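Local coordinates for cyclic nucleotide-binding protein (Ruegeria pomeroyi, PDB 3FX3), which probably acts as a DNA-binding transcription factor of the Crp family, joining a cyclic nucleotide-binding domain to a helix-turn-helix domain, at residues Lys10-Asn15 against Phe80-Ser85; Glu164-Asp167 against Ala172-Val175. One frame throughout, in Å; residues are numbered along the deposited sequence.

Interaction 1: residues Lys10-Asn15 against Phe80-Ser85. With PO4 (phosphate ion), chain F.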
ATOM      1  N   LYS B  10     -11.891  -6.822 -20.885  1.00 27.33           N
ATOM      2  CA  LYS B  10     -10.748  -7.497 -20.295  1.00 27.37           C
ATOM      3  C   LYS B  10      -9.549  -6.529 -20.103  1.00 27.68           C
ATOM      4  O   LYS B  10      -8.821  -6.635 -19.094  1.00 27.92           O
ATOM      5  CB  LYS B  10     -10.343  -8.708 -21.130  1.00 27.34           C
ATOM      6  CG  LYS B  10     -11.321  -9.901 -21.047  1.00 27.93           C
ATOM      7  CD  LYS B  10     -10.898 -11.010 -22.070  1.00 29.30           C
ATOM      8  CE  LYS B  10     -11.834 -12.246 -22.025  1.00 30.32           C
ATOM      9  NZ  LYS B  10     -11.545 -13.286 -23.092  1.00 30.20           N
ATOM     10  N   ALA B  11      -9.373  -5.582 -21.038  1.00 27.34           N
ATOM     11  CA  ALA B  11      -8.320  -4.533 -20.898  1.00 27.16           C
ATOM     12  C   ALA B  11      -8.593  -3.694 -19.651  1.00 27.04           C
ATOM     13  O   ALA B  11      -7.686  -3.435 -18.870  1.00 27.28           O
ATOM     14  CB  ALA B  11      -8.225  -3.635 -22.166  1.00 25.74           C
ATOM     15  N   ILE B  12      -9.847  -3.304 -19.439  1.00 27.60           N
ATOM     16  CA  ILE B  12     -10.225  -2.621 -18.184  1.00 27.53           C
ATOM     17  C   ILE B  12      -9.901  -3.483 -16.941  1.00 28.07           C
ATOM     18  O   ILE B  12      -9.282  -2.987 -15.982  1.00 27.75           O
ATOM     19  CB  ILE B  12     -11.695  -2.193 -18.196  1.00 27.77           C
ATOM     20  CG1 ILE B  12     -11.901  -1.076 -19.220  1.00 28.47           C
ATOM     21  CG2 ILE B  12     -12.160  -1.697 -16.805  1.00 26.85           C
ATOM     22  CD1 ILE B  12     -13.382  -0.792 -19.533  1.00 28.84           C
ATOM     23  N   ALA B  13     -10.256  -4.768 -16.976  1.00 27.68           N
ATOM     24  CA  ALA B  13      -9.984  -5.662 -15.846  1.00 27.86           C
ATOM     25  C   ALA B  13      -8.487  -5.799 -15.518  1.00 28.94           C
ATOM     26  O   ALA B  13      -8.122  -6.022 -14.358  1.00 27.83           O
ATOM     27  CB  ALA B  13     -10.612  -7.049 -16.075  1.00 27.49           C
ATOM     28  N   ARG B  14      -7.631  -5.674 -16.536  1.00 30.17           N
ATOM     29  CA  ARG B  14      -6.170  -5.776 -16.341  1.00 31.26           C
ATOM     30  C   ARG B  14      -5.566  -4.671 -15.464  1.00 31.58           C
ATOM     31  O   ARG B  14      -4.480  -4.819 -14.949  1.00 32.62           O
ATOM     32  CB  ARG B  14      -5.468  -5.856 -17.688  1.00 31.87           C
ATOM     33  CG  ARG B  14      -5.635  -7.217 -18.387  1.00 32.74           C
ATOM     34  CD  ARG B  14      -5.204  -7.149 -19.843  1.00 35.78           C
ATOM     35  NE  ARG B  14      -5.229  -8.463 -20.483  1.00 37.36           N
ATOM     36  CZ  ARG B  14      -4.267  -9.386 -20.362  1.00 38.90           C
ATOM     37  NH1 ARG B  14      -3.178  -9.165 -19.629  1.00 38.60           N
ATOM     38  NH2 ARG B  14      -4.386 -10.547 -20.986  1.00 39.74           N
ATOM     39  N   ASN B  15      -6.291  -3.583 -15.273  0.50 31.67           N
ATOM     40  CA  ASN B  15      -5.868  -2.538 -14.354  0.50 31.82           C
ATOM     41  C   ASN B  15      -6.143  -2.857 -12.880  0.50 31.42           C
ATOM     42  O   ASN B  15      -5.678  -2.138 -12.003  0.50 31.11           O
ATOM     43  CB  ASN B  15      -6.576  -1.226 -14.726  0.50 32.28           C
ATOM     44  CG  ASN B  15      -6.183  -0.722 -16.100  0.50 32.23           C
ATOM     45  OD1 ASN B  15      -5.046  -0.910 -16.554  0.50 32.54           O
ATOM     46  ND2 ASN B  15      -7.126  -0.086 -16.776  0.50 32.98           N
ATOM     47  N   PHE B  80     -16.212   1.239  -5.073  1.00 27.39           N
ATOM     48  CA  PHE B  80     -15.272   0.831  -6.135  1.00 27.19           C
ATOM     49  C   PHE B  80     -15.834   1.161  -7.485  1.00 27.12           C
ATOM     50  O   PHE B  80     -17.057   1.169  -7.663  1.00 26.42           O
ATOM     51  CB  PHE B  80     -14.994  -0.681  -6.059  1.00 26.49           C
ATOM     52  CG  PHE B  80     -14.223  -1.083  -4.837  1.00 27.94           C
ATOM     53  CD1 PHE B  80     -12.865  -0.867  -4.765  1.00 30.55           C
ATOM     54  CD2 PHE B  80     -14.867  -1.630  -3.729  1.00 28.53           C
ATOM     55  CE1 PHE B  80     -12.145  -1.215  -3.610  1.00 32.34           C
ATOM     56  CE2 PHE B  80     -14.162  -1.978  -2.594  1.00 29.40           C
ATOM     57  CZ  PHE B  80     -12.812  -1.781  -2.524  1.00 28.64           C
ATOM     58  N   THR B  81     -14.938   1.379  -8.449  1.00 27.24           N
ATOM     59  CA  THR B  81     -15.336   1.761  -9.785  1.00 27.12           C
ATOM     60  C   THR B  81     -14.466   1.055 -10.839  1.00 27.33           C
ATOM     61  O   THR B  81     -13.717   0.140 -10.521  1.00 26.76           O
ATOM     62  CB  THR B  81     -15.334   3.314  -9.962  1.00 27.44           C
ATOM     63  OG1 THR B  81     -16.023   3.655 -11.176  1.00 27.89           O
ATOM     64  CG2 THR B  81     -13.934   3.882 -10.001  1.00 24.62           C
ATOM     65  N   ARG B  82     -14.608   1.446 -12.091  1.00 28.63           N
ATOM     66  CA  ARG B  82     -13.988   0.702 -13.210  1.00 30.81           C
ATOM     67  C   ARG B  82     -12.509   0.479 -13.034  1.00 30.19           C
ATOM     68  O   ARG B  82     -11.793   1.362 -12.588  1.00 30.31           O
ATOM     69  CB  ARG B  82     -14.252   1.350 -14.567  1.00 31.61           C
ATOM     70  CG  ARG B  82     -13.418   2.476 -14.904  1.00 35.99           C
ATOM     71  CD  ARG B  82     -14.027   3.323 -16.068  1.00 42.44           C
ATOM     72  NE  ARG B  82     -13.719   2.838 -17.411  1.00 45.42           N
ATOM     73  CZ  ARG B  82     -12.530   2.949 -18.001  1.00 49.36           C
ATOM     74  NH1 ARG B  82     -11.504   3.498 -17.354  1.00 50.96           N
ATOM     75  NH2 ARG B  82     -12.356   2.507 -19.249  1.00 50.24           N
ATOM     76  N   GLY B  83     -12.095  -0.749 -13.325  1.00 29.69           N
ATOM     77  CA  GLY B  83     -10.715  -1.184 -13.207  1.00 29.20           C
ATOM     78  C   GLY B  83     -10.307  -1.569 -11.803  1.00 28.57           C
ATOM     79  O   GLY B  83      -9.134  -1.725 -11.539  1.00 28.11           O
ATOM     80  N   GLU B  84     -11.253  -1.720 -10.884  1.00 28.32           N
ATOM     81  CA  GLU B  84     -10.891  -2.051  -9.503  1.00 27.89           C
ATOM     82  C   GLU B  84     -11.480  -3.373  -9.084  1.00 27.84           C
ATOM     83  O   GLU B  84     -12.656  -3.669  -9.396  1.00 27.69           O
ATOM     84  CB  GLU B  84     -11.340  -0.947  -8.536  1.00 28.99           C
ATOM     85  CG  GLU B  84     -10.741   0.419  -8.881  1.00 29.65           C
ATOM     86  CD  GLU B  84     -11.173   1.521  -7.911  1.00 34.16           C
ATOM     87  OE1 GLU B  84     -12.347   1.576  -7.459  1.00 32.26           O
ATOM     88  OE2 GLU B  84     -10.303   2.351  -7.589  1.00 36.97           O
ATOM     89  N   SER B  85     -10.675  -4.169  -8.378  1.00 26.77           N
ATOM     90  CA  SER B  85     -11.123  -5.477  -7.896  1.00 27.03           C
ATOM     91  C   SER B  85     -11.419  -5.412  -6.420  1.00 26.67           C
ATOM     92  O   SER B  85     -10.922  -4.542  -5.722  1.00 26.59           O
ATOM     93  CB  SER B  85     -10.072  -6.577  -8.135  1.00 26.92           C
ATOM     94  OG  SER B  85      -8.842  -6.272  -7.508  1.00 26.78           O
TER
HETATM   95  P   PO4 F 235     -13.895 -16.066 -23.534  1.00 75.68           P
HETATM   96  O1  PO4 F 235     -14.465 -17.104 -22.584  1.00 75.14           O
HETATM   97  O2  PO4 F 235     -13.780 -14.695 -22.882  1.00 73.15           O
HETATM   98  O3  PO4 F 235     -12.553 -16.590 -24.012  1.00 72.98           O
HETATM   99  O4  PO4 F 235     -14.855 -15.875 -24.693  1.00 76.35           O
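Arg-82 uses its guanidinium group twice: NH1 forms a salt bridge with Asp-167, and NH2 packs against Ile-12, 3.5 Å from CD1. The two side chains run at about a right angle to each other, and a bend at chi3 of the arginine (-85°) brings NH2 obliquely against the CD1 end of Ile-12. Arginine suits this place because it is long enough for NH2 to pack on the isoleucine methyl while NH1 carries the charge to Asp-167.

Ile-12 supplies the hydrophobic surface of the helix. The position of CG2, anti to the backbone N, carries this branch toward the turn, where it lies 3.6 Å from Gly-83 N, while CG1 and CD1 go the other way, to Arg-82. Residues Thr-81 to Glu-84 form a type II beta turn, and Gly-83 fits its third position through a positive phi of 82°. The turn carries the chain from strand 74-81 to strand 84-86, which belong to the two different sheets of the cupin-type beta-sandwich of the cyclic nucleotide-binding domain. The N-terminal helix 7-13 therefore packs on a sheet-to-sheet crossing. Glu-84 braces the turn from within: its OE1 accepts the Thr-81 N-H at 2.8 Å, on the anti side and 29° out of the carboxylate plane, and OE2 pairs with Arg-187.

Backbone packs on backbone as well. Gly-83 CA lies 3.6 Å from Ile-12 O, a contact that a residue without a side chain makes easily, and Gly-83 O comes 3.5 Å from the carbonyl carbon of Asn-15. No hydrogen bond crosses between the segments.

On the helix, the extended Lys-10 side chain holds O2 of a phosphate, probably from the crystallisation liquor, with NZ at 2.7 Å; Ser-32 also binds that ion.

Interaction 2: residues Glu164-Asp167 against Ala172-Val175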
ATOM      1  N   GLU B 164      -6.644   9.883 -12.065  1.00 43.50           N
ATOM      2  CA  GLU B 164      -6.560   8.441 -12.022  1.00 45.53           C
ATOM      3  C   GLU B 164      -7.797   7.792 -12.677  1.00 45.98           C
ATOM      4  O   GLU B 164      -7.659   6.782 -13.344  1.00 46.45           O
ATOM      5  CB  GLU B 164      -6.382   7.985 -10.576  1.00 46.01           C
ATOM      6  CG  GLU B 164      -6.174   6.495 -10.410  1.00 50.26           C
ATOM      7  CD  GLU B 164      -5.005   6.146  -9.478  1.00 55.55           C
ATOM      8  OE1 GLU B 164      -4.470   7.044  -8.761  1.00 57.47           O
ATOM      9  OE2 GLU B 164      -4.628   4.952  -9.475  1.00 59.82           O
ATOM     10  N   LEU B 165      -8.987   8.369 -12.517  1.00 46.88           N
ATOM     11  CA  LEU B 165     -10.196   7.833 -13.192  1.00 47.98           C
ATOM     12  C   LEU B 165     -10.167   7.945 -14.735  1.00 49.17           C
ATOM     13  O   LEU B 165     -10.786   7.149 -15.424  1.00 48.98           O
ATOM     14  CB  LEU B 165     -11.481   8.500 -12.670  1.00 47.94           C
ATOM     15  CG  LEU B 165     -11.867   8.376 -11.188  1.00 48.39           C
ATOM     16  CD1 LEU B 165     -13.193   9.125 -10.917  1.00 48.70           C
ATOM     17  CD2 LEU B 165     -11.958   6.930 -10.777  1.00 47.90           C
ATOM     18  N   CYS B 166      -9.464   8.927 -15.284  1.00 50.75           N
ATOM     19  CA  CYS B 166      -9.373   9.061 -16.750  1.00 52.30           C
ATOM     20  C   CYS B 166      -8.360   8.117 -17.375  1.00 53.36           C
ATOM     21  O   CYS B 166      -7.262   7.951 -16.843  1.00 54.21           O
ATOM     22  CB  CYS B 166      -8.990  10.479 -17.121  1.00 52.28           C
ATOM     23  SG  CYS B 166     -10.341  11.592 -16.896  1.00 53.62           S
ATOM     24  N   ASP B 167      -8.714   7.529 -18.518  1.00 54.55           N
ATOM     25  CA  ASP B 167      -7.812   6.602 -19.236  1.00 55.55           C
ATOM     26  C   ASP B 167      -6.580   7.253 -19.847  1.00 55.97           C
ATOM     27  O   ASP B 167      -5.473   6.725 -19.739  1.00 56.81           O
ATOM     28  CB  ASP B 167      -8.551   5.907 -20.381  1.00 55.94           C
ATOM     29  CG  ASP B 167      -9.421   4.764 -19.909  1.00 57.13           C
ATOM     30  OD1 ASP B 167      -9.087   4.128 -18.878  1.00 58.15           O
ATOM     31  OD2 ASP B 167     -10.440   4.500 -20.582  1.00 59.22           O
ATOM     32  N   ALA B 172      -9.532  16.077 -23.671  1.00 50.53           N
ATOM     33  CA  ALA B 172     -10.698  16.221 -22.806  1.00 50.33           C
ATOM     34  C   ALA B 172     -11.054  14.855 -22.241  1.00 50.23           C
ATOM     35  O   ALA B 172     -10.658  13.824 -22.782  1.00 50.17           O
ATOM     36  CB  ALA B 172     -11.878  16.813 -23.567  1.00 49.87           C
ATOM     37  N   CYS B 173     -11.793  14.850 -21.138  1.00 50.24           N
ATOM     38  CA  CYS B 173     -12.155  13.612 -20.466  1.00 50.14           C
ATOM     39  C   CYS B 173     -13.478  13.764 -19.740  1.00 49.16           C
ATOM     40  O   CYS B 173     -13.830  14.851 -19.286  1.00 48.94           O
ATOM     41  CB  CYS B 173     -11.067  13.229 -19.468  1.00 50.47           C
ATOM     42  SG  CYS B 173     -11.327  11.605 -18.750  1.00 54.62           S
ATOM     43  N   GLU B 174     -14.203  12.663 -19.627  1.00 48.43           N
ATOM     44  CA  GLU B 174     -15.442  12.644 -18.889  1.00 48.08           C
ATOM     45  C   GLU B 174     -15.511  11.386 -18.030  1.00 46.75           C
ATOM     46  O   GLU B 174     -15.363  10.272 -18.538  1.00 46.70           O
ATOM     47  CB  GLU B 174     -16.609  12.712 -19.863  1.00 48.45           C
ATOM     48  CG  GLU B 174     -17.930  12.248 -19.274  1.00 51.13           C
ATOM     49  CD  GLU B 174     -19.125  12.564 -20.162  1.00 53.68           C
ATOM     50  OE1 GLU B 174     -19.016  13.457 -21.037  1.00 54.33           O
ATOM     51  OE2 GLU B 174     -20.173  11.911 -19.962  1.00 56.37           O
ATOM     52  N   VAL B 175     -15.730  11.573 -16.728  1.00 45.12           N
ATOM     53  CA  VAL B 175     -15.836  10.452 -15.788  1.00 44.05           C
ATOM     54  C   VAL B 175     -17.214  10.451 -15.104  1.00 42.88           C
ATOM     55  O   VAL B 175     -17.687  11.479 -14.632  1.00 42.92           O
ATOM     56  CB  VAL B 175     -14.720  10.495 -14.732  1.00 43.89           C
ATOM     57  CG1 VAL B 175     -13.357  10.448 -15.408  1.00 43.77           C
ATOM     58  CG2 VAL B 175     -14.838  11.737 -13.861  1.00 44.37           C
TER
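Cys-166 and Cys-173 are joined by a disulfide in the Crp-like helix-turn-helix domain, tying the end of helix 154-165 to strand 173-176, an outer strand of a small antiparallel sheet. Cys-166 is the first residue to leave helical geometry, so the covalent link pins the chain just as the helix gives way to a loop. On the strand, Cys-173 holds SG anti to the backbone N (chi1 -172°), which directs it toward Cys-166 SG.

The inner side is tight and apolar. Val-175, with CG1 anti to its carbonyl carbon (chi1 -59°), sets that methyl into the corner between helix and disulfide: CG1 lies 3.6 Å from Cys-166 SG and 3.8 Å from Leu-165 CB. A branched valine suits a strand and fills this corner compactly, leucine offers it an apolar partner from the last helical turn, and Ile-216 of the neighbouring strand touches both cysteines.

Elsewhere the contact is loose, and no hydrogen bond crosses it. Glu-174 points its CB away from the helix, and its exposed acidic side chain suits the solvent side of an outer strand. Asp-167 takes almost no part, its carboxylate being turned to Arg-82.

Across the S-S bond of 2.1 Å between Cys-166 SG and Cys-173 SG the torsion is -111°, and Cys-166 CB lies 4.2 Å from Cys-173 CB.

From the N terminus, helix 7-13 comes first, and interaction 1 closes a loop of 64 residues by returning the turn at 80-85 to it; strands 35-39, 44-46, 54-58 and 62-68 and most of 74-81 lie within that loop. Only then does interaction 2 open, with just four residues between 167 and 172, so the two stand in series, neither nested nor crossed. One ties the N-terminal helix to the nucleotide-binding sandwich, the other a helix to a strand in the DNA-binding domain. Their centres lie about 14 Å apart, yet they meet: Arg-82 NH1 and Asp-167 OD1 form a salt bridge of 2.9 Å, and Thr-81 packs on Leu-165, joining the two domains.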